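Local coordinates for protein lactaldehyde dehydrogenase (Methanocaldococcus jannaschii, PDB 3PQA) that oxidises lactaldehyde to lactate with a preference for NAD over NADP, a step in coenzyme F420 biosynthesis, at residues K73-K78 / C173-K178. Sequence-based numbering, arbitrary orientation.
Sequences KEELAK and CIELAK
The helix of a beta-alpha-beta crossover, 171-186, is touched here by helix 73-84: Leu-76 lays one methyl against the stem of Glu-175. The pair is small, burying 94 Å² in all, and the helices stay well apart: the closest alpha carbons, CA of Leu-76 and CA of Glu-175, are 7.8 Å from each other. Leu-76 reaches across with a single branch, its CD2 resting 3.7 Å from CB of Glu-175, while the CA–CB bond of the leucine runs past the partner helix instead of at it. The glutamate does aim its CB at helix 73-84, but chi1 (-73°) sends CG away from the leucine methyl, and the bend at chi2 (-44°) turns the carboxylate round to the flank of its own helix, where the side chain of Lys-178 comes up. NZ of Lys-178 lies 3.1 Å from OE2 of Glu-175, on the syn side and 16° out of the carboxylate plane. In the Rossmann-like part of the aldehyde dehydrogenase fold, helix 171-186 connects the parallel strands 160-165 and 194-196, which pair with each other; Ile-174 and Ala-177 pack on the second of these strands, and Leu-176 packs on helix 145-156. Helix 73-84 comes from the helical region earlier in the chain, where Ala-77 lies on helix 88-111 and Lys-73 pairs with Glu-96. Beside the apolar touch, Glu-75 extends its nearly straight chain toward helix 171-186 and brings OE1 to 4.3 Å from OE1 of Glu-175. These like charges would probably repel if both are ionised, a cost that the Lys-178 salt bridge to the other oxygen of Glu-175 would be expected to offset in part; Lys-72 forms a weak, long ion pair with Glu-75.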
loop_
_atom_site.group_PDB
_atom_site.type_symbol
_atom_site.label_atom_id
_atom_site.label_comp_id
_atom_site.label_asym_id
_atom_site.label_seq_id
_atom_site.Cartn_x
_atom_site.Cartn_y
_atom_site.Cartn_z
ATOM N N LYS B 73 -15.213 0.099 32.809
ATOM C CA LYS B 73 -15.186 1.464 32.277
ATOM C C LYS B 73 -15.390 2.554 33.339
ATOM O O LYS B 73 -14.574 3.470 33.453
ATOM C CB LYS B 73 -16.197 1.643 31.145
ATOM C CG LYS B 73 -15.978 2.945 30.415
ATOM C CD LYS B 73 -16.909 3.163 29.245
ATOM C CE LYS B 73 -16.646 4.547 28.657
ATOM N NZ LYS B 73 -17.810 5.030 27.854
ATOM N N GLU B 74 -16.469 2.448 34.111
ATOM C CA GLU B 74 -16.796 3.496 35.095
ATOM C C GLU B 74 -15.733 3.609 36.193
ATOM O O GLU B 74 -15.298 4.721 36.534
ATOM C CB GLU B 74 -18.202 3.299 35.676
ATOM C CG GLU B 74 -18.726 4.486 36.509
ATOM C CD GLU B 74 -18.703 5.836 35.787
ATOM O OE1 GLU B 74 -18.680 5.893 34.536
ATOM O OE2 GLU B 74 -18.730 6.867 36.498
ATOM N N GLU B 75 -15.310 2.461 36.717
ATOM C CA GLU B 75 -14.243 2.401 37.706
ATOM C C GLU B 75 -12.971 3.067 37.201
ATOM O O GLU B 75 -12.342 3.844 37.927
ATOM C CB GLU B 75 -13.949 0.952 38.106
ATOM C CG GLU B 75 -12.980 0.819 39.279
ATOM C CD GLU B 75 -12.571 -0.617 39.577
ATOM O OE1 GLU B 75 -11.548 -0.799 40.270
ATOM O OE2 GLU B 75 -13.262 -1.565 39.129
ATOM N N LEU B 76 -12.583 2.758 35.960
ATOM C CA LEU B 76 -11.357 3.329 35.410
ATOM C C LEU B 76 -11.504 4.835 35.203
ATOM O O LEU B 76 -10.561 5.595 35.450
ATOM C CB LEU B 76 -10.960 2.623 34.105
ATOM C CG LEU B 76 -10.562 1.145 34.237
ATOM C CD1 LEU B 76 -10.407 0.555 32.836
ATOM C CD2 LEU B 76 -9.290 0.945 35.051
ATOM N N ALA B 77 -12.689 5.261 34.762
ATOM C CA ALA B 77 -12.973 6.690 34.593
ATOM C C ALA B 77 -12.854 7.445 35.917
ATOM O O ALA B 77 -12.322 8.553 35.944
ATOM C CB ALA B 77 -14.348 6.905 33.977
ATOM N N LYS B 78 -13.341 6.839 37.004
ATOM C CA LYS B 78 -13.265 7.456 38.343
ATOM C C LYS B 78 -11.824 7.609 38.805
ATOM O O LYS B 78 -11.455 8.628 39.394
ATOM C CB LYS B 78 -14.052 6.649 39.391
ATOM C CG LYS B 78 -15.541 6.507 39.134
ATOM C CD LYS B 78 -16.308 7.778 39.423
ATOM C CE LYS B 78 -17.768 7.475 39.726
ATOM N NZ LYS B 78 -18.520 8.759 39.777
ATOM N N CYS B 173 -2.735 2.976 35.458
ATOM C CA CYS B 173 -1.724 2.101 34.838
ATOM C C CYS B 173 -1.520 0.825 35.631
ATOM O O CYS B 173 -1.279 -0.242 35.048
ATOM C CB CYS B 173 -0.398 2.838 34.685
ATOM S SG CYS B 173 -0.552 4.208 33.524
ATOM N N ILE B 174 -1.628 0.937 36.955
ATOM C CA ILE B 174 -1.603 -0.242 37.828
ATOM C C ILE B 174 -2.827 -1.112 37.531
ATOM O O ILE B 174 -2.717 -2.336 37.445
ATOM C CB ILE B 174 -1.508 0.152 39.337
ATOM C CG1 ILE B 174 -0.113 0.713 39.638
ATOM C CG2 ILE B 174 -1.797 -1.043 40.229
ATOM C CD1 ILE B 174 -0.040 1.555 40.931
ATOM N N GLU B 175 -3.977 -0.469 37.327
ATOM C CA GLU B 175 -5.191 -1.191 36.952
ATOM C C GLU B 175 -5.076 -1.867 35.588
ATOM O O GLU B 175 -5.521 -3.004 35.420
ATOM C CB GLU B 175 -6.419 -0.291 37.006
ATOM C CG GLU B 175 -6.880 0.063 38.448
ATOM C CD GLU B 175 -6.873 -1.133 39.391
ATOM O OE1 GLU B 175 -7.615 -2.115 39.153
ATOM O OE2 GLU B 175 -6.098 -1.100 40.371
ATOM N N LEU B 176 -4.482 -1.161 34.625
ATOM C CA LEU B 176 -4.286 -1.738 33.287
ATOM C C LEU B 176 -3.340 -2.938 33.353
ATOM O O LEU B 176 -3.552 -3.932 32.655
ATOM C CB LEU B 176 -3.778 -0.684 32.297
ATOM C CG LEU B 176 -3.484 -1.155 30.862
ATOM C CD1 LEU B 176 -4.753 -1.679 30.183
ATOM C CD2 LEU B 176 -2.865 -0.020 30.053
ATOM N N ALA B 177 -2.304 -2.843 34.189
ATOM C CA ALA B 177 -1.327 -3.923 34.360
ATOM C C ALA B 177 -1.984 -5.208 34.882
ATOM O O ALA B 177 -1.695 -6.306 34.386
ATOM C CB ALA B 177 -0.187 -3.482 35.280
ATOM N N LYS B 178 -2.866 -5.061 35.878
ATOM C CA LYS B 178 -3.684 -6.175 36.369
ATOM C C LYS B 178 -4.533 -6.781 35.240
ATOM O O LYS B 178 -4.601 -8.006 35.097
ATOM C CB LYS B 178 -4.587 -5.712 37.512
ATOM C CG LYS B 178 -3.843 -5.340 38.783
ATOM C CD LYS B 178 -4.826 -4.763 39.789
ATOM C CE LYS B 178 -4.128 -4.252 41.033
ATOM N NZ LYS B 178 -5.124 -3.573 41.908
#